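Local coordinates for protein ascorbate-specific PTS system EIIA component (Streptococcus pyogenes serotype M1, PDB 2OQT) that probably serves as the cytoplasmic phosphocarrier component of a phosphoenolpyruvate-dependent phosphotransferase system that takes up and phosphorylates ascorbate, at residues 115-118 with 119-123; 140-143 with 144-148; 33-37 with 38-42. All coordinates share one frame; numbering follows the deposited sequence.

Interaction 1 (115-118 with 119-123)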
ATOM      1  N   VAL A 115       2.042 -12.170   8.396  1.00 66.36           N
ATOM      2  CA  VAL A 115       0.907 -11.372   8.833  1.00 66.61           C
ATOM      3  C   VAL A 115       0.339 -10.497   7.709  1.00 66.85           C
ATOM      4  O   VAL A 115      -0.877 -10.456   7.530  1.00 67.49           O
ATOM      5  CB  VAL A 115       1.291 -10.476  10.057  1.00 66.63           C
ATOM      6  CG1 VAL A 115       0.180  -9.484  10.388  1.00 67.50           C
ATOM      7  CG2 VAL A 115       1.617 -11.329  11.299  1.00 66.85           C
ATOM      8  N   ALA A 116       1.203  -9.799   6.961  1.00 67.08           N
ATOM      9  CA  ALA A 116       0.762  -8.699   6.070  1.00 67.31           C
ATOM     10  C   ALA A 116       0.370  -9.156   4.691  1.00 67.81           C
ATOM     11  O   ALA A 116      -0.758  -8.904   4.260  1.00 68.46           O
ATOM     12  CB  ALA A 116       1.808  -7.600   5.972  1.00 67.16           C
ATOM     13  N   ILE A 117       1.290  -9.835   4.004  1.00 67.82           N
ATOM     14  CA  ILE A 117       1.034 -10.340   2.662  1.00 67.76           C
ATOM     15  C   ILE A 117      -0.251 -11.186   2.591  1.00 67.63           C
ATOM     16  O   ILE A 117      -1.067 -10.946   1.709  1.00 67.54           O
ATOM     17  CB  ILE A 117       2.287 -11.033   2.045  1.00 67.98           C
ATOM     18  CG1 ILE A 117       3.229  -9.976   1.457  1.00 67.54           C
ATOM     19  CG2 ILE A 117       1.881 -11.991   0.928  1.00 68.93           C
ATOM     20  CD1 ILE A 117       4.683 -10.250   1.595  1.00 67.28           C
ATOM     21  N   PRO A 118      -0.459 -12.136   3.546  1.00 67.74           N
ATOM     22  CA  PRO A 118      -1.700 -12.913   3.504  1.00 67.74           C
ATOM     23  C   PRO A 118      -2.948 -12.028   3.451  1.00 68.33           C
ATOM     24  O   PRO A 118      -3.854 -12.316   2.666  1.00 68.47           O
ATOM     25  CB  PRO A 118      -1.665 -13.724   4.798  1.00 67.67           C
ATOM     26  CG  PRO A 118      -0.254 -13.774   5.187  1.00 67.66           C
ATOM     27  CD  PRO A 118       0.388 -12.531   4.687  1.00 67.46           C
ATOM     28  N   GLN A 119      -2.979 -10.953   4.243  1.00 68.54           N
ATOM     29  CA  GLN A 119      -4.123 -10.051   4.258  1.00 69.43           C
ATOM     30  C   GLN A 119      -4.248  -9.337   2.921  1.00 70.28           C
ATOM     31  O   GLN A 119      -5.340  -9.238   2.354  1.00 70.45           O
ATOM     32  CB  GLN A 119      -4.010  -9.039   5.407  1.00 68.96           C
ATOM     33  CG  GLN A 119      -4.272  -9.626   6.799  1.00 69.90           C
ATOM     34  CD  GLN A 119      -4.170  -8.606   7.938  1.00 70.80           C
ATOM     35  OE1 GLN A 119      -5.098  -7.810   8.171  1.00 71.74           O
ATOM     36  NE2 GLN A 119      -3.045  -8.647   8.676  1.00 69.14           N
ATOM     37  N   ILE A 120      -3.117  -8.859   2.404  1.00 71.45           N
ATOM     38  CA  ILE A 120      -3.096  -8.069   1.163  1.00 72.35           C
ATOM     39  C   ILE A 120      -3.551  -8.964   0.018  1.00 72.79           C
ATOM     40  O   ILE A 120      -4.409  -8.585  -0.788  1.00 73.23           O
ATOM     41  CB  ILE A 120      -1.678  -7.532   0.842  1.00 72.62           C
ATOM     42  CG1 ILE A 120      -1.001  -6.917   2.077  1.00 72.19           C
ATOM     43  CG2 ILE A 120      -1.713  -6.527  -0.312  1.00 73.13           C
ATOM     44  CD1 ILE A 120      -1.103  -5.442   2.173  1.00 70.77           C
ATOM     45  N   VAL A 121      -2.957 -10.160  -0.028  1.00 72.84           N
ATOM     46  CA  VAL A 121      -3.283 -11.180  -1.015  1.00 72.34           C
ATOM     47  C   VAL A 121      -4.787 -11.396  -1.122  1.00 72.29           C
ATOM     48  O   VAL A 121      -5.309 -11.453  -2.225  1.00 72.98           O
ATOM     49  CB  VAL A 121      -2.567 -12.503  -0.711  1.00 71.92           C
ATOM     50  CG1 VAL A 121      -3.136 -13.627  -1.549  1.00 72.00           C
ATOM     51  CG2 VAL A 121      -1.074 -12.367  -1.001  1.00 72.39           C
ATOM     52  N   ALA A 122      -5.455 -11.484   0.033  1.00 72.01           N
ATOM     53  CA  ALA A 122      -6.883 -11.756   0.158  1.00 71.29           C
ATOM     54  C   ALA A 122      -7.747 -10.668  -0.454  1.00 71.72           C
ATOM     55  O   ALA A 122      -8.735 -10.963  -1.143  1.00 71.71           O
ATOM     56  CB  ALA A 122      -7.250 -11.974   1.608  1.00 70.75           C
ATOM     57  N   LEU A 123      -7.375  -9.411  -0.219  1.00 72.76           N
ATOM     58  CA  LEU A 123      -8.111  -8.265  -0.786  1.00 72.82           C
ATOM     59  C   LEU A 123      -8.061  -8.281  -2.298  1.00 73.50           C
ATOM     60  O   LEU A 123      -9.043  -7.952  -2.977  1.00 73.73           O
ATOM     61  CB  LEU A 123      -7.543  -6.939  -0.277  1.00 72.58           C
ATOM     62  CG  LEU A 123      -8.196  -5.650  -0.793  1.00 71.90           C
ATOM     63  CD1 LEU A 123      -9.611  -5.451  -0.254  1.00 70.01           C
ATOM     64  CD2 LEU A 123      -7.330  -4.452  -0.433  1.00 72.34           C
TER
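Val115 meets Gln119 one turn further along helix 111-124, through its carbonyl oxygen and its CG1. The Gln119 side chain takes up the carbonyl of Val115: its NE2 donates to Val115 O over 3.0 Å at a nearly straight 166°. The donor stands well above the carbonyl plane, while the acceptor lies almost in the plane of the Gln119 amide. With CG beside the backbone N (chi1 -73°) and the chain extended beyond it, the glutamine leans back over the preceding turn, alongside Val115 CG1. The same amide reaches the N-terminal end of the chain, OE1 accepting from Leu4 N at the start of helix 4-10 and NE2 also donating to Met2 O. Ala116 O receives Ile120 N at 3.0 Å, and Ile120 CG1 lies against that same oxygen; both side chains face inward onto Phe81. Ile117 O takes the shortest bond of the four, 2.7 Å from Val121 N, nearly in line with the C=O bond. Beside it the branch methyls Ile117 CG2 and Val121 CG2 meet at 3.5 Å. Pro118 has no N-H to give to the turn before, which kinks the helix, but its carbonyl still accepts Ala122 N at 3.2 Å, less straight at 148°. The arrangement is that of an amphipathic helix with an internal proline, packed by its inner face on the mixed sheet of the EIIA domain through strands 80-86 and 97-105.

Interaction 2 (140-143 with 144-148); sequences KEVL and EMVEE
Lys140 and Glu144 run side by side on the outer face of helix 139-149, pointing the same way, yet they meet through the aliphatic part of the lysine. Lys140 CG lies 3.6 Å from Glu144 OE2, whereas Lys140 NZ stays 6.1 Å from Glu144 OE1, too far for a salt bridge. A bend at chi2 (144°) turns the glutamate back toward the preceding turn. Its OE1 also comes within 4.8 Å of Glu141 OE2, a like-charged neighbour that may slightly raise the proton affinity of either group; Glu141 OE1 accepts from Gln137 N. Further on, Glu147 turns to Lys5 of helix 4-10, with which it forms a salt bridge.

Four backbone bonds of the i to i+4 kind join the turns. Val146 N to Val142 O, 3.0 Å, lies in the carbonyl plane, while Glu144 N reaches Lys140 O at 2.9 Å with a more bent N-H angle of 134°. Met145 N to Glu141 O and Glu147 N to Leu143 O complete the set.

Side-chain carbons also rest on carbonyls of the preceding turn: Val146 CG2 on Val142 O at 3.2 Å, and CG of the selenomethionine Met145 on Glu141 O, its selenium end leading away toward Leu126, Cys136 and helix 129-134.

Apolar contact between the turns is light, Val142 CG1 and Val146 CG2 approaching to 4.4 Å. Leu143 and Val146 pack on helix 4-10, and Val142 and Leu143 reach Ile14 of strand 14-18. This is an amphipathic helix near the C-terminal end of the chain, its apolar face closed on helix 4-10 and strand 14-18 within the EIIA domain and its charged side carrying lysine and glutamate.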
ATOM      1  N   LYS A 140     -15.097   4.510   3.230  1.00 80.66           N
ATOM      2  CA  LYS A 140     -16.175   3.599   3.674  1.00 81.26           C
ATOM      3  C   LYS A 140     -16.238   2.328   2.811  1.00 80.60           C
ATOM      4  O   LYS A 140     -16.142   1.214   3.337  1.00 81.05           O
ATOM      5  CB  LYS A 140     -17.538   4.302   3.719  1.00 80.91           C
ATOM      6  CG  LYS A 140     -18.714   3.338   4.057  1.00 83.30           C
ATOM      7  CD  LYS A 140     -20.133   3.981   3.998  1.00 83.12           C
ATOM      8  CE  LYS A 140     -20.379   4.758   2.668  1.00 87.05           C
ATOM      9  NZ  LYS A 140     -21.388   5.872   2.795  1.00 88.74           N
ATOM     10  N   GLU A 141     -16.362   2.477   1.494  1.00 79.72           N
ATOM     11  CA  GLU A 141     -16.445   1.276   0.652  1.00 78.87           C
ATOM     12  C   GLU A 141     -15.143   0.548   0.438  1.00 77.58           C
ATOM     13  O   GLU A 141     -15.152  -0.657   0.213  1.00 77.35           O
ATOM     14  CB  GLU A 141     -17.186   1.494  -0.674  1.00 79.22           C
ATOM     15  CG  GLU A 141     -17.031   2.823  -1.324  1.00 80.79           C
ATOM     16  CD  GLU A 141     -18.323   3.230  -2.014  1.00 84.13           C
ATOM     17  OE1 GLU A 141     -18.321   3.510  -3.244  1.00 82.86           O
ATOM     18  OE2 GLU A 141     -19.348   3.249  -1.295  1.00 85.47           O
ATOM     19  N   VAL A 142     -14.024   1.258   0.524  1.00 76.67           N
ATOM     20  CA  VAL A 142     -12.743   0.569   0.582  1.00 76.04           C
ATOM     21  C   VAL A 142     -12.748  -0.346   1.807  1.00 76.14           C
ATOM     22  O   VAL A 142     -12.515  -1.543   1.690  1.00 75.74           O
ATOM     23  CB  VAL A 142     -11.535   1.521   0.588  1.00 75.84           C
ATOM     24  CG1 VAL A 142     -10.252   0.752   0.817  1.00 75.04           C
ATOM     25  CG2 VAL A 142     -11.443   2.294  -0.731  1.00 75.72           C
ATOM     26  N   LEU A 143     -13.078   0.206   2.969  1.00 76.55           N
ATOM     27  CA  LEU A 143     -13.150  -0.594   4.187  1.00 77.06           C
ATOM     28  C   LEU A 143     -14.177  -1.737   4.064  1.00 77.83           C
ATOM     29  O   LEU A 143     -14.016  -2.800   4.661  1.00 77.59           O
ATOM     30  CB  LEU A 143     -13.455   0.288   5.408  1.00 76.92           C
ATOM     31  CG  LEU A 143     -12.396   1.079   6.223  1.00 76.76           C
ATOM     32  CD1 LEU A 143     -11.001   0.406   6.342  1.00 75.00           C
ATOM     33  CD2 LEU A 143     -12.240   2.499   5.745  1.00 75.56           C
ATOM     34  N   GLU A 144     -15.231  -1.525   3.281  1.00 79.06           N
ATOM     35  CA  GLU A 144     -16.238  -2.569   3.112  1.00 80.21           C
ATOM     36  C   GLU A 144     -15.708  -3.708   2.258  1.00 80.39           C
ATOM     37  O   GLU A 144     -15.994  -4.881   2.529  1.00 80.18           O
ATOM     38  CB  GLU A 144     -17.567  -2.003   2.614  1.00 80.23           C
ATOM     39  CG  GLU A 144     -18.526  -1.659   3.781  1.00 82.46           C
ATOM     40  CD  GLU A 144     -19.367  -0.405   3.522  1.00 84.60           C
ATOM     41  OE1 GLU A 144     -19.283   0.139   2.397  1.00 85.43           O
ATOM     42  OE2 GLU A 144     -20.110   0.040   4.437  1.00 85.05           O
HETATM   43  N   MSE A 145     -14.909  -3.356   1.255  1.00 80.98           N
HETATM   44  CA  MSE A 145     -14.167  -4.353   0.500  1.00 82.09           C
HETATM   45  C   MSE A 145     -13.217  -5.127   1.385  1.00 81.56           C
HETATM   46  O   MSE A 145     -13.127  -6.340   1.238  1.00 81.85           O
HETATM   47  CB  MSE A 145     -13.405  -3.722  -0.643  1.00 81.72           C
HETATM   48  CG  MSE A 145     -14.301  -3.109  -1.657  1.00 82.60           C
HETATM   49 SE   MSE A 145     -13.344  -2.766  -3.289  0.80 86.31          SE
HETATM   50  CE  MSE A 145     -12.624  -4.576  -3.612  1.00 84.31           C
ATOM     51  N   VAL A 146     -12.534  -4.442   2.312  1.00 81.41           N
ATOM     52  CA  VAL A 146     -11.585  -5.098   3.223  1.00 81.26           C
ATOM     53  C   VAL A 146     -12.251  -6.066   4.211  1.00 81.59           C
ATOM     54  O   VAL A 146     -11.652  -7.086   4.557  1.00 81.63           O
ATOM     55  CB  VAL A 146     -10.649  -4.079   3.979  1.00 81.64           C
ATOM     56  CG1 VAL A 146      -9.538  -4.801   4.758  1.00 80.25           C
ATOM     57  CG2 VAL A 146     -10.023  -3.089   3.008  1.00 81.96           C
ATOM     58  N   GLU A 147     -13.468  -5.764   4.671  1.00 82.06           N
ATOM     59  CA  GLU A 147     -14.206  -6.725   5.518  1.00 82.76           C
ATOM     60  C   GLU A 147     -14.557  -7.982   4.707  1.00 83.08           C
ATOM     61  O   GLU A 147     -14.401  -9.121   5.166  1.00 83.01           O
ATOM     62  CB  GLU A 147     -15.466  -6.110   6.151  1.00 82.70           C
ATOM     63  CG  GLU A 147     -16.015  -6.894   7.339  1.00 83.39           C
ATOM     64  CD  GLU A 147     -15.314  -6.556   8.658  1.00 86.68           C
ATOM     65  OE1 GLU A 147     -14.095  -6.830   8.812  1.00 88.88           O
ATOM     66  OE2 GLU A 147     -15.985  -6.013   9.563  1.00 87.24           O
ATOM     67  N   GLU A 148     -14.999  -7.750   3.482  1.00 83.56           N
ATOM     68  CA  GLU A 148     -15.301  -8.801   2.553  1.00 84.53           C
ATOM     69  C   GLU A 148     -14.120  -9.776   2.336  1.00 85.45           C
ATOM     70  O   GLU A 148     -14.336 -10.939   1.990  1.00 85.11           O
ATOM     71  CB  GLU A 148     -15.744  -8.131   1.265  1.00 84.34           C
ATOM     72  CG  GLU A 148     -16.373  -9.035   0.238  1.00 85.46           C
ATOM     73  CD  GLU A 148     -16.868  -8.280  -0.980  1.00 86.50           C
ATOM     74  OE1 GLU A 148     -17.193  -8.960  -1.981  1.00 88.89           O
ATOM     75  OE2 GLU A 148     -16.930  -7.021  -0.943  1.00 86.42           O
TER

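Interaction 3 (33-37 with 38-42)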
ATOM      1  N   PRO A  33       0.153   9.350   3.511  1.00 54.06           N
ATOM      2  CA  PRO A  33      -0.874   9.188   4.568  1.00 53.35           C
ATOM      3  C   PRO A  33      -0.356   8.590   5.886  1.00 53.53           C
ATOM      4  O   PRO A  33      -1.106   8.550   6.883  1.00 53.54           O
ATOM      5  CB  PRO A  33      -1.882   8.224   3.936  1.00 52.85           C
ATOM      6  CG  PRO A  33      -1.720   8.394   2.500  1.00 53.63           C
ATOM      7  CD  PRO A  33      -0.235   8.655   2.275  1.00 53.85           C
ATOM      8  N   LEU A  34       0.900   8.127   5.888  1.00 53.09           N
ATOM      9  CA  LEU A  34       1.488   7.444   7.040  1.00 52.82           C
ATOM     10  C   LEU A  34       2.435   8.351   7.756  1.00 53.36           C
ATOM     11  O   LEU A  34       2.866   8.103   8.884  1.00 52.99           O
ATOM     12  CB  LEU A  34       2.228   6.221   6.571  1.00 51.98           C
ATOM     13  CG  LEU A  34       1.540   4.903   6.881  1.00 52.88           C
ATOM     14  CD1 LEU A  34       0.038   5.000   6.845  1.00 53.66           C
ATOM     15  CD2 LEU A  34       2.112   3.771   6.026  1.00 50.03           C
ATOM     16  N   ILE A  35       2.829   9.375   7.031  1.00 54.97           N
ATOM     17  CA  ILE A  35       3.530  10.489   7.603  1.00 56.26           C
ATOM     18  C   ILE A  35       2.471  11.414   8.209  1.00 56.47           C
ATOM     19  O   ILE A  35       2.594  11.773   9.328  1.00 55.72           O
ATOM     20  CB  ILE A  35       4.397  11.195   6.546  1.00 56.45           C
ATOM     21  CG1 ILE A  35       5.585  10.280   6.220  1.00 57.57           C
ATOM     22  CG2 ILE A  35       4.863  12.560   7.111  1.00 53.99           C
ATOM     23  CD1 ILE A  35       6.187  10.435   4.826  1.00 58.87           C
ATOM     24  N   ASP A  36       1.405  11.725   7.469  1.00 58.31           N
ATOM     25  CA  ASP A  36       0.197  12.334   8.054  1.00 60.14           C
ATOM     26  C   ASP A  36      -0.233  11.771   9.421  1.00 60.81           C
ATOM     27  O   ASP A  36      -0.613  12.538  10.296  1.00 62.62           O
ATOM     28  CB  ASP A  36      -1.006  12.292   7.087  1.00 60.41           C
ATOM     29  CG  ASP A  36      -0.786  13.147   5.796  1.00 63.35           C
ATOM     30  OD1 ASP A  36       0.005  14.142   5.814  1.00 65.55           O
ATOM     31  OD2 ASP A  36      -1.421  12.809   4.764  1.00 62.78           O
ATOM     32  N   SER A  37      -0.206  10.451   9.614  1.00 60.60           N
ATOM     33  CA  SER A  37      -0.732   9.883  10.842  1.00 59.40           C
ATOM     34  C   SER A  37       0.390   9.686  11.868  1.00 59.45           C
ATOM     35  O   SER A  37       0.202   9.068  12.925  1.00 58.89           O
ATOM     36  CB  SER A  37      -1.455   8.586  10.535  1.00 60.04           C
ATOM     37  OG  SER A  37      -0.584   7.573  10.006  1.00 61.13           O
ATOM     38  N   LYS A  38       1.540  10.263  11.551  1.00 58.44           N
ATOM     39  CA  LYS A  38       2.808  10.028  12.264  1.00 59.09           C
ATOM     40  C   LYS A  38       3.232   8.552  12.522  1.00 57.99           C
ATOM     41  O   LYS A  38       3.982   8.297  13.464  1.00 58.12           O
ATOM     42  CB  LYS A  38       2.956  10.866  13.569  1.00 60.26           C
ATOM     43  CG  LYS A  38       2.082  12.146  13.783  1.00 63.30           C
ATOM     44  CD  LYS A  38       2.347  13.312  12.813  1.00 67.28           C
ATOM     45  CE  LYS A  38       3.385  14.368  13.336  1.00 69.17           C
ATOM     46  NZ  LYS A  38       3.452  14.596  14.825  1.00 67.57           N
ATOM     47  N   ALA A  39       2.818   7.598  11.672  1.00 56.42           N
ATOM     48  CA  ALA A  39       3.287   6.197  11.821  1.00 55.00           C
ATOM     49  C   ALA A  39       4.730   6.046  11.326  1.00 54.47           C
ATOM     50  O   ALA A  39       5.489   5.264  11.892  1.00 53.14           O
ATOM     51  CB  ALA A  39       2.366   5.218  11.092  1.00 53.87           C
ATOM     52  N   VAL A  40       5.069   6.787  10.249  1.00 54.25           N
ATOM     53  CA  VAL A  40       6.411   6.845   9.678  1.00 54.01           C
ATOM     54  C   VAL A  40       6.875   8.282   9.401  1.00 54.87           C
ATOM     55  O   VAL A  40       6.099   9.231   9.429  1.00 55.20           O
ATOM     56  CB  VAL A  40       6.569   6.011   8.365  1.00 53.58           C
ATOM     57  CG1 VAL A  40       5.978   4.622   8.519  1.00 52.51           C
ATOM     58  CG2 VAL A  40       5.954   6.742   7.116  1.00 53.99           C
ATOM     59  N   THR A  41       8.147   8.374   9.051  1.00 56.03           N
ATOM     60  CA  THR A  41       8.888   9.579   8.817  1.00 57.16           C
ATOM     61  C   THR A  41       9.191   9.576   7.301  1.00 58.25           C
ATOM     62  O   THR A  41       9.043   8.547   6.614  1.00 57.36           O
ATOM     63  CB  THR A  41      10.151   9.497   9.750  1.00 57.96           C
ATOM     64  OG1 THR A  41       9.798   9.941  11.085  1.00 58.17           O
ATOM     65  CG2 THR A  41      11.331  10.279   9.270  1.00 58.71           C
ATOM     66  N   SER A  42       9.579  10.729   6.759  1.00 59.03           N
ATOM     67  CA  SER A  42      10.021  10.786   5.381  1.00 59.80           C
ATOM     68  C   SER A  42      11.158   9.786   5.134  1.00 59.77           C
ATOM     69  O   SER A  42      11.268   9.209   4.067  1.00 60.43           O
ATOM     70  CB  SER A  42      10.487  12.204   5.024  1.00 60.88           C
ATOM     71  OG  SER A  42      11.632  12.546   5.805  1.00 62.02           O
TER
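Leu34 O accepts two backbone N-H groups from the chain that follows helix 23-36. Ala39 N gives a weak, strongly bent bond at 122°, and Lys38 N reaches Ile35 O at 2.9 Å from well above the carbonyl plane. With Lys38 at positive phi (49°), this pair forms a Schellman motif at the C-terminal end of the helix, and Leu34 CG and Ala39 CB make its usual apolar contact at 4.3 Å. Val40 N adds a further, stronger bond to Leu34 O, 2.9 Å long with an N-H angle of 171°, its donor standing above the carbonyl plane. Leu34 O and Ile35 O are thus met by the chain turning back. Just before Lys38, Ser37 is held at two polar atoms: OG by Asn11 OD1 and the carbonyl by Arg78 NH2. Asp36 makes a weak hydrogen bond to Gln32 and a long, weak ion pair with Arg15. Ala39 and Thr41 bond through their backbones to Asn77 and Gly75.

Apolar groups back these bonds. Val40 CG2, the branch that stands between the backbone N and the carbonyl carbon, touches Leu34 CB at 3.8 Å and Ile35 CG1 at 3.7 Å, the side chains of Ile35 and Val40 crossing at about a right angle. The CA-H of Ile35 also points at Val40 O, 3.4 Å from CA to O. Leu34 and Ala39 turn to Ala80 of strand 80-86, and Val40 to Ala105 of strand 97-105. The chemistry implies a helix end where local backbone donors satisfy Leu34 O and Ile35 O, while Val40 packs against Leu34 and Ile35 where the exit chain passes.

Overall arrangement
Following the chain from the N terminus, 33-42 comes first: interaction 3 closes the tight turn between helix 23-36 and helix 42-55, beside strands 80-86 and 97-105. Interaction 1 follows within helix 111-124, and interaction 2 within helix 139-149. The three are in series, none nesting in or crossing another. Interactions 1 and 2 touch, Leu123 CD1 lying 3.9 Å from Met145 O, so the end of one helix rests on the other, with centres about 14 Å apart. Interaction 3 stands apart, its centre about 21 Å from that of interaction 1 and 22 Å from that of interaction 2. Strands 80-86 and 97-105 are packed on by both interactions 1 and 3.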